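Local coordinates for protein PfVFT1 (Plasmodium falciparum, PDB 5JKQ) that probably binds a small solute between two lobes, as a Venus flytrap protein related to solute-binding proteins, at residues 182-187 / 263-268. The protein carries 3 engineered substitutions. Sequence-based numbering, arbitrary orientation.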
loop_
_atom_site.group_PDB
_atom_site.type_symbol
_atom_site.label_atom_id
_atom_site.label_comp_id
_atom_site.label_asym_id
_atom_site.label_seq_id
_atom_site.Cartn_x
_atom_site.Cartn_y
_atom_site.Cartn_z
HETATM N N MSE A 182 -4.298 -8.456 19.099
HETATM C CA MSE A 182 -3.862 -9.067 20.346
HETATM C C MSE A 182 -4.851 -8.751 21.462
HETATM O O MSE A 182 -5.359 -7.633 21.573
HETATM C CB MSE A 182 -2.448 -8.617 20.720
HETATM C CG MSE A 182 -2.226 -7.136 20.882
HETATM SE SE MSE A 182 -0.402 -6.837 21.533
HETATM C CE MSE A 182 -0.620 -7.529 23.337
ATOM N N ILE A 183 -5.129 -9.764 22.275
ATOM C CA ILE A 183 -6.161 -9.684 23.299
ATOM C C ILE A 183 -5.836 -10.646 24.439
ATOM O O ILE A 183 -5.155 -11.651 24.237
ATOM C CB ILE A 183 -7.556 -10.013 22.705
ATOM C CG1 ILE A 183 -8.657 -9.832 23.757
ATOM C CG2 ILE A 183 -7.570 -11.430 22.128
ATOM C CD1 ILE A 183 -10.069 -9.931 23.197
ATOM N N LEU A 184 -6.314 -10.328 25.637
ATOM C CA LEU A 184 -6.122 -11.201 26.789
ATOM C C LEU A 184 -6.889 -12.507 26.599
ATOM O O LEU A 184 -8.053 -12.497 26.198
ATOM C CB LEU A 184 -6.576 -10.501 28.069
ATOM C CG LEU A 184 -5.763 -9.268 28.463
ATOM C CD1 LEU A 184 -6.525 -8.416 29.464
ATOM C CD2 LEU A 184 -4.417 -9.688 29.033
ATOM N N LYS A 185 -6.230 -13.626 26.886
ATOM C CA LYS A 185 -6.845 -14.942 26.740
ATOM C C LYS A 185 -8.089 -15.100 27.602
ATOM O O LYS A 185 -8.987 -15.873 27.272
ATOM C CB LYS A 185 -5.845 -16.045 27.104
ATOM C CG LYS A 185 -4.941 -16.473 25.964
ATOM C CD LYS A 185 -4.736 -17.981 25.951
ATOM C CE LYS A 185 -4.075 -18.442 24.660
ATOM N NZ LYS A 185 -3.674 -19.871 24.717
ATOM N N GLU A 186 -8.133 -14.366 28.707
ATOM C CA GLU A 186 -9.189 -14.527 29.700
ATOM C C GLU A 186 -10.583 -14.258 29.132
ATOM O O GLU A 186 -11.578 -14.724 29.685
ATOM C CB GLU A 186 -8.924 -13.607 30.894
ATOM C CG GLU A 186 -8.910 -12.131 30.557
ATOM C CD GLU A 186 -8.372 -11.283 31.693
ATOM O OE1 GLU A 186 -7.161 -11.380 31.988
ATOM O OE2 GLU A 186 -9.160 -10.523 32.294
ATOM N N TYR A 187 -10.655 -13.519 28.028
ATOM C CA TYR A 187 -11.940 -13.187 27.415
ATOM C C TYR A 187 -12.473 -14.323 26.547
ATOM O O TYR A 187 -13.620 -14.281 26.102
ATOM C CB TYR A 187 -11.822 -11.909 26.581
ATOM C CG TYR A 187 -11.632 -10.665 27.415
ATOM C CD1 TYR A 187 -12.658 -10.183 28.215
ATOM C CD2 TYR A 187 -10.432 -9.971 27.401
ATOM C CE1 TYR A 187 -12.492 -9.047 28.981
ATOM C CE2 TYR A 187 -10.257 -8.832 28.163
ATOM C CZ TYR A 187 -11.290 -8.376 28.953
ATOM O OH TYR A 187 -11.124 -7.242 29.715
ATOM N N HIS A 263 -0.176 -18.138 27.891
ATOM C CA HIS A 263 -1.363 -18.420 28.688
ATOM C C HIS A 263 -2.150 -17.162 29.041
ATOM O O HIS A 263 -3.281 -17.248 29.521
ATOM C CB HIS A 263 -0.959 -19.155 29.968
ATOM C CG HIS A 263 -0.120 -20.371 29.721
ATOM N ND1 HIS A 263 1.018 -20.651 30.447
ATOM C CD2 HIS A 263 -0.252 -21.377 28.825
ATOM C CE1 HIS A 263 1.550 -21.778 30.009
ATOM N NE2 HIS A 263 0.799 -22.239 29.026
ATOM N N LYS A 264 -1.554 -15.999 28.795
ATOM C CA LYS A 264 -2.165 -14.728 29.173
ATOM C C LYS A 264 -2.620 -13.913 27.967
ATOM O O LYS A 264 -3.629 -13.209 28.033
ATOM C CB LYS A 264 -1.180 -13.905 30.007
ATOM C CG LYS A 264 -0.831 -14.533 31.356
ATOM C CD LYS A 264 -1.949 -14.366 32.386
ATOM C CE LYS A 264 -1.822 -13.058 33.176
ATOM N NZ LYS A 264 -2.173 -11.835 32.393
ATOM N N ILE A 265 -1.874 -14.003 26.872
ATOM C CA ILE A 265 -2.143 -13.188 25.694
ATOM C C ILE A 265 -2.467 -14.055 24.489
ATOM O O ILE A 265 -1.942 -15.159 24.329
ATOM C CB ILE A 265 -0.941 -12.258 25.380
ATOM C CG1 ILE A 265 -0.968 -11.035 26.305
ATOM C CG2 ILE A 265 -0.928 -11.808 23.912
ATOM C CD1 ILE A 265 -2.098 -10.024 26.033
ATOM N N ASN A 266 -3.365 -13.535 23.660
ATOM C CA ASN A 266 -3.773 -14.179 22.424
ATOM C C ASN A 266 -3.505 -13.252 21.253
ATOM O O ASN A 266 -3.711 -12.048 21.365
ATOM C CB ASN A 266 -5.255 -14.537 22.488
ATOM C CG ASN A 266 -5.528 -15.969 22.092
ATOM O OD1 ASN A 266 -6.192 -16.705 22.819
ATOM N ND2 ASN A 266 -5.018 -16.374 20.936
ATOM N N VAL A 267 -3.035 -13.807 20.141
ATOM C CA VAL A 267 -2.863 -13.031 18.916
ATOM C C VAL A 267 -3.342 -13.836 17.712
ATOM O O VAL A 267 -2.865 -14.944 17.466
ATOM C CB VAL A 267 -1.395 -12.614 18.695
ATOM C CG1 VAL A 267 -1.304 -11.584 17.578
ATOM C CG2 VAL A 267 -0.790 -12.044 19.971
ATOM N N PHE A 268 -4.289 -13.272 16.969
ATOM C CA PHE A 268 -4.817 -13.918 15.774
ATOM C C PHE A 268 -4.896 -12.925 14.620
ATOM O O PHE A 268 -5.035 -11.719 14.829
ATOM C CB PHE A 268 -6.196 -14.528 16.052
ATOM C CG PHE A 268 -7.223 -13.533 16.519
ATOM C CD1 PHE A 268 -7.971 -12.810 15.605
ATOM C CD2 PHE A 268 -7.446 -13.329 17.871
ATOM C CE1 PHE A 268 -8.920 -11.897 16.029
ATOM C CE2 PHE A 268 -8.394 -12.418 18.302
ATOM C CZ PHE A 268 -9.130 -11.701 17.379
#
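Ile-183 and Asn-266 form an antiparallel hydrogen-bonded pair. Ile-183 N donates to Asn-266 O at 2.8 Å, and Asn-266 N donates to Ile-183 O at 2.7 Å. Past the end of strand 175-184, Lys-185 N reaches Lys-264 O at 2.9 Å. Two CA-H...O contacts, from Met-182 to Asn-266 O and from Leu-184 to Lys-264 O, add to the pairing.

The contact lies in one lobe of the bi-lobed Venus flytrap fold, where strands 175-184 and 265-281 pair at the end away from the centre of the chain. Strand 175-184 also pairs with strand 250-253, and Met-182 makes a backbone hydrogen bond with Gly-251 of that strand.

On the face shared by Met-182 and Val-267, Met-182 CB meets Val-267 CG2. Ile-265 CD1 lies 4.0 Å from Met-182 CE. Ile-265 CD1 also packs against Leu-184 CD2, at 3.8 Å. Helix 236-244 covers Met-182 and touches Ile-265 through Leu-244. On the Ile-183 face, CG2 sits between the backbone N and the carbonyl carbon. From there Ile-183 CG2 touches Asn-266 CB and meets the Phe-268 ring at its edge, 4.0 Å from CE2.

The Lys-185 chain crosses the Asn-266 side chain at about a right angle. It bends at chi2 (-140°), which lays its aliphatic part against Asn-266 OD1. Lys-185 CG and CE are the carbons nearest that oxygen, CE at 3.3 Å from Asn-266 OD1. Lys-185 NZ makes no hydrogen bond to it.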